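Local coordinates for protein diphosphomevalonate decarboxylase, putative (Trypanosoma brucei, PDB 2HKE) that probably catalyses the ATP-dependent decarboxylation of (R)-5-diphosphomevalonate to isopentenyl diphosphate, a step of the mevalonate pathway to isoprenoids and sterols, at residues I217-T220 with V221-M225; D268-A271 with M272-L275; Q173-D176 with E177-P181. The protein carries 1 engineered substitution. All coordinates share one frame; numbering follows the deposited sequence.

Contact 1: I217-T220 with V221-M225; sequences ISET and VPERM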
ATOM      1  N   ILE A 217      -2.565  -6.201 -19.618  1.00 22.04           N
ATOM      2  CA  ILE A 217      -3.551  -5.145 -19.614  1.00 23.30           C
ATOM      3  C   ILE A 217      -4.807  -5.600 -20.294  1.00 23.30           C
ATOM      4  O   ILE A 217      -5.917  -5.363 -19.832  1.00 21.89           O
ATOM      5  CB  ILE A 217      -2.971  -3.881 -20.301  1.00 23.38           C
ATOM      6  CG1 ILE A 217      -1.820  -3.352 -19.431  1.00 24.06           C
ATOM      7  CG2 ILE A 217      -4.065  -2.833 -20.599  1.00 22.72           C
ATOM      8  CD1 ILE A 217      -0.898  -2.339 -20.081  1.00 23.85           C
ATOM      9  N   SER A 218      -4.639  -6.299 -21.416  1.00 23.33           N
ATOM     10  CA  SER A 218      -5.791  -6.656 -22.204  1.00 24.24           C
ATOM     11  C   SER A 218      -6.576  -7.831 -21.649  1.00 24.31           C
ATOM     12  O   SER A 218      -7.801  -7.827 -21.678  1.00 24.77           O
ATOM     13  CB  SER A 218      -5.326  -7.008 -23.620  1.00 24.73           C
ATOM     14  OG  SER A 218      -6.466  -7.185 -24.416  1.00 28.68           O
ATOM     15  N   GLU A 219      -5.882  -8.858 -21.180  1.00 23.37           N
ATOM     16  CA  GLU A 219      -6.513 -10.105 -20.791  1.00 22.60           C
ATOM     17  C   GLU A 219      -6.390 -10.403 -19.295  1.00 21.30           C
ATOM     18  O   GLU A 219      -7.365 -10.755 -18.679  1.00 21.82           O
ATOM     19  CB  GLU A 219      -5.886 -11.244 -21.609  1.00 22.91           C
ATOM     20  CG  GLU A 219      -6.370 -12.645 -21.250  1.00 24.98           C
ATOM     21  CD  GLU A 219      -5.699 -13.749 -22.054  1.00 24.41           C
ATOM     22  OE1 GLU A 219      -6.163 -14.064 -23.173  1.00 25.48           O
ATOM     23  OE2 GLU A 219      -4.769 -14.320 -21.506  1.00 26.96           O
ATOM     24  N   THR A 220      -5.206 -10.279 -18.729  1.00 19.89           N
ATOM     25  CA  THR A 220      -4.922 -10.955 -17.460  1.00 20.55           C
ATOM     26  C   THR A 220      -5.589 -10.195 -16.317  1.00 19.72           C
ATOM     27  O   THR A 220      -6.251 -10.767 -15.476  1.00 21.63           O
ATOM     28  CB  THR A 220      -3.426 -11.071 -17.201  1.00 20.31           C
ATOM     29  OG1 THR A 220      -2.789 -11.713 -18.332  1.00 23.01           O
ATOM     30  CG2 THR A 220      -3.132 -11.899 -15.944  1.00 21.70           C
ATOM     31  N   VAL A 221      -5.367  -8.894 -16.268  1.00 19.51           N
ATOM     32  CA  VAL A 221      -5.949  -8.137 -15.109  1.00 19.83           C
ATOM     33  C   VAL A 221      -7.457  -8.249 -15.124  1.00 20.51           C
ATOM     34  O   VAL A 221      -8.050  -8.552 -14.094  1.00 19.63           O
ATOM     35  CB  VAL A 221      -5.455  -6.712 -15.025  1.00 19.57           C
ATOM     36  CG1 VAL A 221      -6.270  -5.893 -13.962  1.00 19.98           C
ATOM     37  CG2 VAL A 221      -3.949  -6.709 -14.680  1.00 19.14           C
ATOM     38  N   PRO A 222      -8.119  -7.989 -16.271  1.00 21.19           N
ATOM     39  CA  PRO A 222      -9.555  -8.223 -16.268  1.00 21.90           C
ATOM     40  C   PRO A 222     -10.023  -9.610 -15.764  1.00 22.63           C
ATOM     41  O   PRO A 222     -11.003  -9.675 -14.984  1.00 24.27           O
ATOM     42  CB  PRO A 222      -9.939  -7.980 -17.734  1.00 22.98           C
ATOM     43  CG  PRO A 222      -8.985  -6.991 -18.208  1.00 23.41           C
ATOM     44  CD  PRO A 222      -7.680  -7.354 -17.524  1.00 22.53           C
ATOM     45  N   GLU A 223      -9.328 -10.669 -16.156  1.00 23.12           N
ATOM     46  CA  GLU A 223      -9.595 -12.045 -15.698  1.00 23.76           C
ATOM     47  C   GLU A 223      -9.443 -12.091 -14.158  1.00 23.29           C
ATOM     48  O   GLU A 223     -10.333 -12.582 -13.441  1.00 23.88           O
ATOM     49  CB  GLU A 223      -8.586 -13.069 -16.233  1.00 25.64           C
ATOM     50  CG  GLU A 223      -8.656 -13.508 -17.714  1.00 27.77           C
ATOM     51  CD  GLU A 223      -7.447 -14.365 -18.183  1.00 28.04           C
ATOM     52  OE1 GLU A 223      -6.312 -14.301 -17.585  1.00 33.33           O
ATOM     53  OE2 GLU A 223      -7.677 -15.125 -19.167  1.00 34.97           O
ATOM     54  N   ARG A 224      -8.326 -11.577 -13.654  1.00 21.02           N
ATOM     55  CA  ARG A 224      -8.027 -11.737 -12.227  1.00 21.07           C
ATOM     56  C   ARG A 224      -8.893 -10.850 -11.333  1.00 20.46           C
ATOM     57  O   ARG A 224      -9.234 -11.248 -10.209  1.00 21.16           O
ATOM     58  CB  ARG A 224      -6.544 -11.493 -11.948  1.00 20.17           C
ATOM     59  CG  ARG A 224      -5.698 -12.512 -12.627  1.00 21.53           C
ATOM     60  CD  ARG A 224      -4.222 -12.374 -12.292  1.00 22.59           C
ATOM     61  NE  ARG A 224      -3.504 -13.438 -13.021  1.00 19.67           N
ATOM     62  CZ  ARG A 224      -2.212 -13.440 -13.248  1.00 23.36           C
ATOM     63  NH1 ARG A 224      -1.449 -12.468 -12.817  1.00 20.92           N
ATOM     64  NH2 ARG A 224      -1.683 -14.442 -13.921  1.00 22.98           N
ATOM     65  N   MET A 225      -9.293  -9.686 -11.834  1.00 20.05           N
ATOM     66  CA  MET A 225     -10.267  -8.832 -11.114  1.00 21.06           C
ATOM     67  C   MET A 225     -11.586  -9.591 -10.892  1.00 21.02           C
ATOM     68  O   MET A 225     -12.153  -9.541  -9.810  1.00 20.70           O
ATOM     69  CB  MET A 225     -10.556  -7.531 -11.861  1.00 20.58           C
ATOM     70  CG  MET A 225      -9.358  -6.540 -11.891  1.00 19.52           C
ATOM     71  SD  MET A 225      -8.933  -5.900 -10.231  1.00 23.70           S
ATOM     72  CE  MET A 225     -10.512  -5.164  -9.757  1.00 25.61           C
TER
HETATM   73  O   HOH W   1      -3.898 -14.103 -19.049  1.00 26.44           O

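Contact 2: D268-A271 with M272-L275; sequences DSYA and MIRL. With SO4 (sulfate ion), chain D.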
ATOM      1  N   ASP A 268      16.821 -12.784  -0.430  1.00 21.58           N
ATOM      2  CA  ASP A 268      15.922 -12.987   0.734  1.00 21.73           C
ATOM      3  C   ASP A 268      14.460 -13.007   0.277  1.00 20.75           C
ATOM      4  O   ASP A 268      13.690 -13.882   0.698  1.00 20.19           O
ATOM      5  CB  ASP A 268      16.089 -11.902   1.769  1.00 21.41           C
ATOM      6  CG  ASP A 268      17.345 -12.034   2.582  1.00 26.76           C
ATOM      7  OD1 ASP A 268      17.951 -13.103   2.636  1.00 27.83           O
ATOM      8  OD2 ASP A 268      17.718 -11.010   3.170  1.00 33.81           O
ATOM      9  N   SER A 269      14.090 -12.059  -0.584  1.00 20.10           N
ATOM     10  CA  SER A 269      12.763 -12.084  -1.234  1.00 20.42           C
ATOM     11  C   SER A 269      12.459 -13.427  -1.875  1.00 20.39           C
ATOM     12  O   SER A 269      11.389 -14.012  -1.663  1.00 19.91           O
ATOM     13  CB  SER A 269      12.655 -10.994  -2.305  1.00 20.45           C
ATOM     14  OG  SER A 269      12.951  -9.741  -1.760  1.00 20.02           O
ATOM     15  N   TYR A 270      13.391 -13.907  -2.699  1.00 20.76           N
ATOM     16  CA  TYR A 270      13.206 -15.159  -3.409  1.00 21.14           C
ATOM     17  C   TYR A 270      13.170 -16.347  -2.476  1.00 20.27           C
ATOM     18  O   TYR A 270      12.389 -17.290  -2.696  1.00 19.45           O
ATOM     19  CB  TYR A 270      14.276 -15.378  -4.506  1.00 24.39           C
ATOM     20  CG  TYR A 270      14.314 -14.316  -5.572  1.00 27.37           C
ATOM     21  CD1 TYR A 270      13.172 -13.982  -6.289  1.00 30.06           C
ATOM     22  CD2 TYR A 270      15.495 -13.630  -5.861  1.00 29.08           C
ATOM     23  CE1 TYR A 270      13.198 -12.999  -7.272  1.00 32.00           C
ATOM     24  CE2 TYR A 270      15.527 -12.629  -6.850  1.00 30.97           C
ATOM     25  CZ  TYR A 270      14.393 -12.341  -7.556  1.00 31.09           C
ATOM     26  OH  TYR A 270      14.433 -11.367  -8.528  1.00 34.32           O
ATOM     27  N   ALA A 271      13.956 -16.291  -1.401  1.00 19.57           N
ATOM     28  CA  ALA A 271      13.884 -17.367  -0.429  1.00 19.47           C
ATOM     29  C   ALA A 271      12.500 -17.386   0.263  1.00 19.63           C
ATOM     30  O   ALA A 271      11.981 -18.442   0.574  1.00 18.12           O
ATOM     31  CB  ALA A 271      14.957 -17.180   0.603  1.00 19.83           C
ATOM     32  N   MET A 272      11.940 -16.208   0.517  1.00 19.17           N
ATOM     33  CA  MET A 272      10.590 -16.119   1.097  1.00 18.71           C
ATOM     34  C   MET A 272       9.569 -16.732   0.178  1.00 19.05           C
ATOM     35  O   MET A 272       8.664 -17.433   0.637  1.00 19.12           O
ATOM     36  CB  MET A 272      10.237 -14.670   1.490  1.00 18.91           C
ATOM     37  CG  MET A 272      10.806 -14.256   2.839  1.00 21.68           C
ATOM     38  SD  MET A 272      10.176 -15.114   4.277  1.00 22.46           S
ATOM     39  CE  MET A 272       8.463 -14.465   4.356  1.00 26.52           C
ATOM     40  N   ILE A 273       9.717 -16.527  -1.129  1.00 18.54           N
ATOM     41  CA  ILE A 273       8.803 -17.117  -2.074  1.00 18.85           C
ATOM     42  C   ILE A 273       8.932 -18.643  -1.974  1.00 19.22           C
ATOM     43  O   ILE A 273       7.945 -19.330  -1.856  1.00 19.56           O
ATOM     44  CB  ILE A 273       9.089 -16.640  -3.492  1.00 17.96           C
ATOM     45  CG1 ILE A 273       8.721 -15.163  -3.656  1.00 19.34           C
ATOM     46  CG2 ILE A 273       8.419 -17.566  -4.511  1.00 19.06           C
ATOM     47  CD1 ILE A 273       9.164 -14.588  -4.972  1.00 19.41           C
ATOM     48  N   ARG A 274      10.167 -19.155  -2.024  1.00 20.03           N
ATOM     49  CA  ARG A 274      10.384 -20.587  -1.922  1.00 20.00           C
ATOM     50  C   ARG A 274       9.819 -21.168  -0.638  1.00 19.43           C
ATOM     51  O   ARG A 274       9.240 -22.275  -0.672  1.00 19.69           O
ATOM     52  CB  ARG A 274      11.878 -20.931  -2.028  1.00 21.06           C
ATOM     53  CG  ARG A 274      12.441 -20.557  -3.349  1.00 23.07           C
ATOM     54  CD  ARG A 274      13.692 -21.370  -3.714  1.00 20.40           C
ATOM     55  NE  ARG A 274      14.653 -21.437  -2.622  1.00 23.02           N
ATOM     56  CZ  ARG A 274      15.515 -20.480  -2.320  1.00 23.51           C
ATOM     57  NH1 ARG A 274      15.552 -19.373  -3.030  1.00 24.51           N
ATOM     58  NH2 ARG A 274      16.363 -20.651  -1.311  1.00 25.69           N
ATOM     59  N   LEU A 275       9.985 -20.440   0.472  1.00 19.44           N
ATOM     60  CA  LEU A 275       9.516 -20.892   1.789  1.00 18.96           C
ATOM     61  C   LEU A 275       7.987 -20.984   1.853  1.00 18.34           C
ATOM     62  O   LEU A 275       7.405 -21.994   2.329  1.00 17.85           O
ATOM     63  CB  LEU A 275      10.031 -19.938   2.857  1.00 19.23           C
ATOM     64  CG  LEU A 275       9.738 -20.288   4.304  1.00 17.78           C
ATOM     65  CD1 LEU A 275      10.036 -21.767   4.650  1.00 21.40           C
ATOM     66  CD2 LEU A 275      10.510 -19.350   5.194  1.00 18.75           C
TER
HETATM   67  S   SO4 D 382      15.553 -24.821  -1.707  1.00 37.23           S
HETATM   68  O1  SO4 D 382      16.453 -25.150  -2.805  1.00 38.30           O
HETATM   69  O2  SO4 D 382      15.390 -25.984  -0.862  1.00 34.71           O
HETATM   70  O3  SO4 D 382      16.139 -23.702  -0.963  1.00 31.05           O
HETATM   71  O4  SO4 D 382      14.285 -24.411  -2.296  1.00 40.22           O

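Contact 3: Q173-D176 with E177-P181; sequences QFVD and ETHWP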
ATOM      1  N   GLN A 173     -14.916   1.053  -2.535  1.00 20.21           N
ATOM      2  CA  GLN A 173     -14.812  -0.022  -1.564  1.00 21.41           C
ATOM      3  C   GLN A 173     -15.540  -1.214  -2.125  1.00 22.13           C
ATOM      4  O   GLN A 173     -16.696  -1.118  -2.528  1.00 23.43           O
ATOM      5  CB  GLN A 173     -15.412   0.387  -0.208  1.00 21.04           C
ATOM      6  CG  GLN A 173     -15.231  -0.654   0.819  1.00 20.99           C
ATOM      7  CD  GLN A 173     -15.819  -0.198   2.105  1.00 24.17           C
ATOM      8  OE1 GLN A 173     -17.045  -0.136   2.207  1.00 24.93           O
ATOM      9  NE2 GLN A 173     -14.973   0.215   3.057  1.00 21.93           N
ATOM     10  N   PHE A 174     -14.869  -2.355  -2.207  1.00 21.48           N
ATOM     11  CA  PHE A 174     -15.496  -3.545  -2.679  1.00 21.56           C
ATOM     12  C   PHE A 174     -16.295  -4.227  -1.560  1.00 22.10           C
ATOM     13  O   PHE A 174     -17.498  -4.513  -1.737  1.00 21.55           O
ATOM     14  CB  PHE A 174     -14.499  -4.488  -3.311  1.00 21.74           C
ATOM     15  CG  PHE A 174     -15.103  -5.752  -3.834  1.00 21.64           C
ATOM     16  CD1 PHE A 174     -15.923  -5.757  -4.950  1.00 23.64           C
ATOM     17  CD2 PHE A 174     -14.814  -6.951  -3.222  1.00 22.40           C
ATOM     18  CE1 PHE A 174     -16.487  -6.937  -5.426  1.00 23.34           C
ATOM     19  CE2 PHE A 174     -15.343  -8.126  -3.694  1.00 19.85           C
ATOM     20  CZ  PHE A 174     -16.183  -8.121  -4.790  1.00 23.83           C
ATOM     21  N   VAL A 175     -15.612  -4.509  -0.469  1.00 21.19           N
ATOM     22  CA  VAL A 175     -16.202  -4.883   0.781  1.00 21.95           C
ATOM     23  C   VAL A 175     -15.476  -4.212   1.886  1.00 22.77           C
ATOM     24  O   VAL A 175     -14.279  -3.858   1.760  1.00 20.32           O
ATOM     25  CB  VAL A 175     -16.202  -6.421   1.036  1.00 21.99           C
ATOM     26  CG1 VAL A 175     -17.034  -7.144  -0.034  1.00 21.29           C
ATOM     27  CG2 VAL A 175     -14.770  -7.024   1.129  1.00 21.39           C
ATOM     28  N   ASP A 176     -16.174  -4.031   3.014  1.00 22.56           N
ATOM     29  CA  ASP A 176     -15.523  -3.338   4.118  1.00 22.90           C
ATOM     30  C   ASP A 176     -14.787  -4.303   5.017  1.00 21.84           C
ATOM     31  O   ASP A 176     -14.696  -5.498   4.759  1.00 21.42           O
ATOM     32  CB  ASP A 176     -16.505  -2.427   4.888  1.00 23.32           C
ATOM     33  CG  ASP A 176     -17.551  -3.201   5.675  1.00 26.53           C
ATOM     34  OD1 ASP A 176     -17.338  -4.390   6.008  1.00 25.74           O
ATOM     35  OD2 ASP A 176     -18.615  -2.582   5.986  1.00 28.49           O
ATOM     36  N   GLU A 177     -14.200  -3.750   6.050  1.00 23.57           N
ATOM     37  CA  GLU A 177     -13.367  -4.494   6.983  1.00 24.35           C
ATOM     38  C   GLU A 177     -14.123  -5.550   7.760  1.00 25.12           C
ATOM     39  O   GLU A 177     -13.520  -6.400   8.373  1.00 26.67           O
ATOM     40  CB  GLU A 177     -12.664  -3.528   7.936  1.00 25.47           C
ATOM     41  CG  GLU A 177     -13.528  -2.743   8.937  1.00 27.82           C
ATOM     42  CD  GLU A 177     -14.174  -1.485   8.372  1.00 31.70           C
ATOM     43  OE1 GLU A 177     -14.118  -1.240   7.159  1.00 31.86           O
ATOM     44  OE2 GLU A 177     -14.755  -0.695   9.152  1.00 36.26           O
ATOM     45  N   THR A 178     -15.439  -5.443   7.839  1.00 24.86           N
ATOM     46  CA  THR A 178     -16.214  -6.455   8.524  1.00 24.44           C
ATOM     47  C   THR A 178     -16.506  -7.705   7.711  1.00 24.13           C
ATOM     48  O   THR A 178     -16.972  -8.701   8.261  1.00 24.97           O
ATOM     49  CB  THR A 178     -17.584  -5.883   9.026  1.00 24.61           C
ATOM     50  OG1 THR A 178     -18.413  -5.645   7.910  1.00 26.43           O
ATOM     51  CG2 THR A 178     -17.413  -4.636   9.781  1.00 23.95           C
ATOM     52  N   HIS A 179     -16.232  -7.697   6.406  1.00 23.10           N
ATOM     53  CA  HIS A 179     -16.658  -8.785   5.541  1.00 23.84           C
ATOM     54  C   HIS A 179     -15.903 -10.075   5.866  1.00 22.59           C
ATOM     55  O   HIS A 179     -16.493 -11.126   5.994  1.00 22.15           O
ATOM     56  CB  HIS A 179     -16.527  -8.406   4.061  1.00 23.42           C
ATOM     57  CG  HIS A 179     -16.852  -9.524   3.122  1.00 23.98           C
ATOM     58  ND1 HIS A 179     -18.143  -9.970   2.903  1.00 26.74           N
ATOM     59  CD2 HIS A 179     -16.049 -10.296   2.348  1.00 27.14           C
ATOM     60  CE1 HIS A 179     -18.115 -10.966   2.033  1.00 30.79           C
ATOM     61  NE2 HIS A 179     -16.852 -11.198   1.698  1.00 28.69           N
ATOM     62  N   TRP A 180     -14.593  -9.996   6.021  1.00 22.51           N
ATOM     63  CA  TRP A 180     -13.750 -11.189   6.146  1.00 22.46           C
ATOM     64  C   TRP A 180     -12.760 -10.987   7.263  1.00 22.69           C
ATOM     65  O   TRP A 180     -11.565 -10.794   7.012  1.00 23.43           O
ATOM     66  CB  TRP A 180     -13.016 -11.419   4.807  1.00 22.56           C
ATOM     67  CG  TRP A 180     -12.449 -12.803   4.559  1.00 22.36           C
ATOM     68  CD1 TRP A 180     -12.371 -13.837   5.434  1.00 22.38           C
ATOM     69  CD2 TRP A 180     -11.791 -13.241   3.367  1.00 22.37           C
ATOM     70  NE1 TRP A 180     -11.777 -14.918   4.850  1.00 23.05           N
ATOM     71  CE2 TRP A 180     -11.410 -14.580   3.576  1.00 23.02           C
ATOM     72  CE3 TRP A 180     -11.538 -12.647   2.131  1.00 21.92           C
ATOM     73  CZ2 TRP A 180     -10.779 -15.328   2.598  1.00 23.93           C
ATOM     74  CZ3 TRP A 180     -10.921 -13.376   1.156  1.00 22.72           C
ATOM     75  CH2 TRP A 180     -10.564 -14.709   1.375  1.00 22.16           C
ATOM     76  N   PRO A 181     -13.242 -10.954   8.516  1.00 24.04           N
ATOM     77  CA  PRO A 181     -12.370 -10.616   9.639  1.00 23.94           C
ATOM     78  C   PRO A 181     -11.256 -11.631   9.888  1.00 23.23           C
ATOM     79  O   PRO A 181     -10.297 -11.324  10.572  1.00 24.12           O
ATOM     80  CB  PRO A 181     -13.326 -10.618  10.858  1.00 25.38           C
ATOM     81  CG  PRO A 181     -14.564 -11.280  10.430  1.00 25.12           C
ATOM     82  CD  PRO A 181     -14.639 -11.185   8.926  1.00 24.87           C
TER
HETATM   83  O   HOH W   2     -15.365   0.986   5.933  1.00 37.02           O
HETATM   84  O   HOH W   3     -12.944  -7.721   5.346  1.00 26.92           O

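Contact 1: I217-T220 with V221-M225
Thr220 and Arg224 run alongside each other in the same direction, one turn apart on helix 213-234. The helix widens to a pi turn over 217-220 and has a proline kink just after it. The threonine methyl sits over the centre of one guanidinium face, with Thr220 CG2 3.2 Å from Arg224 CZ. The methyl reaches that face because CG2 is anti to its own backbone N (chi1 of OG1 -54°), while the arginine chain runs extended from CG to NE. The packing is tight. At the backbone, Arg224 N donates to Thr220 O at 2.9 Å.

The guanidinium is held from outside the segments. Arg224 NH1 forms salt bridges with Asp250 and Glu247, and the side chain also rests on Ile243 and Leu246, all of helix 237-256. These contacts join the two helices and fix the group against the threonine. On the buried flank, Val221 meets Ile17 and Asn34.

Proline has no N-H to give, so Pro222 N makes no bond to the preceding turn. Its ring lies against that turn, with Pro222 CD 3.5 Å from Ile217 O. The regular pattern resumes at Glu223 N, which donates to Glu219 O at 3.2 Å.

On the exposed flank the two glutamates come close, with Glu219 OE2 3.8 Å from Glu223 OE2 and their carboxylate planes 23° apart. A water probably eases this repulsion. It donates to Glu219 OE2 at 2.6 Å and to Glu223 OE1 at 2.8 Å, and it accepts from Thr220 OG1 at 2.7 Å.

Contact 2: D268-A271 with M272-L275
Tyr270 and Arg274 meet through a straight backbone bond, Arg274 N to Tyr270 O, of 3.0 Å and 169° at the hydrogen. Three more bonds of the same kind run beside it. Met272 N donates to Asp268 O at 2.9 Å. Ile273 N donates to Ser269 O at 3.1 Å. Leu275 N donates to Ala271 O at 2.8 Å. Each of the four carbonyls of 268-271 thus takes the N-H four residues on.

The side-chain polar groups look elsewhere. Asp268 OD1 accepts from His351 and forms a salt bridge with Lys354. Ser269 OG is buried and is bonded to Ala296 O and Thr266 N.

Arg274 is the exposed member. Its chain bends at chi3 (-47°), which turns the guanidinium back along the helix, with one face over Ala271 CA. The guanidinium binds a sulfate ion, probably from the crystallisation liquor. Arg274 NE donates to sulfate O4 at 3.0 Å and to O3 of the same ion at 3.2 Å. Arg274 NH2 adds a bond to that O3 at 3.1 Å. These bonds are clearly bent. Asp350 N is a further donor to the ion.

The apolar side chains pack against neighbouring parts of the fold. Tyr270 CD1 lies 4.3 Å from Ile273 CD1, and Ile273 continues onto Phe292. Met272 and Leu275 both touch Leu314 of helix 307-317, and Leu275 also meets Met313.

This is the bonding of a regular alpha helix, here the first turns of helix 267-283, amphipathic and packed within the C-terminal domain of a GHMP-type enzyme.

Contact 3: Q173-D176 with E177-P181
Val175 packs against His179 across a type I beta turn, Asp176 to His179, that follows strand 170-175. At the strand's end Phe174 and Val175 sit opposite the single residue Phe155, which makes a classic beta bulge. The packed side is close. Val175 CB lies 3.6 Å from His179 CB, and Val175 CG1 makes a CH-pi contact over one face of the imidazole, offset toward its rim. That ring is held by a bond from His179 NE2 to Ile232 O of helix 213-234, which Val175 also touches.

The turn itself is braced by Asp176. His179 N donates to Asp176 O at 3.1 Å, from above the carbonyl plane (53° out of it). A second donor to this oxygen is a water, which accepts from Trp180 N. With chi1 at 69°, the aspartate folds over the turn, where OD1 is gripped twice. Asp176 OD1 takes Thr178 N at 2.8 Å, an Asx turn, and Thr178 OG1 at 2.5 Å. Glu177 N is buried here without a partner.

The other side is looser and water-mediated. Gln173 and Glu177 do not bond directly. Another water accepts from Gln173 NE2, which also bonds Gly153 O, and donates to Glu177 OE1 at 2.8 Å.

Overall arrangement
Contacts 1 and 2 are helical, contact 3 a turn between strands 170-175 and 183-189, which belong to different sheets. Contact 2 is mostly buried, contact 1 partly, and contact 3 lies at the surface. Contacts 1 and 3 share helix 213-234: contact 1 is part of it, and contact 3 packs on its later residues. Their nearest atoms are about 7 Å apart; contact 2 stands farther off, its nearest atoms about 13 Å from contact 1 and about 19 Å from contact 3. The arginines differ too, with protein carboxylates pairing one in contact 1 and a sulfate the other in contact 2. Bridging waters join side chains in contacts 1 and 3.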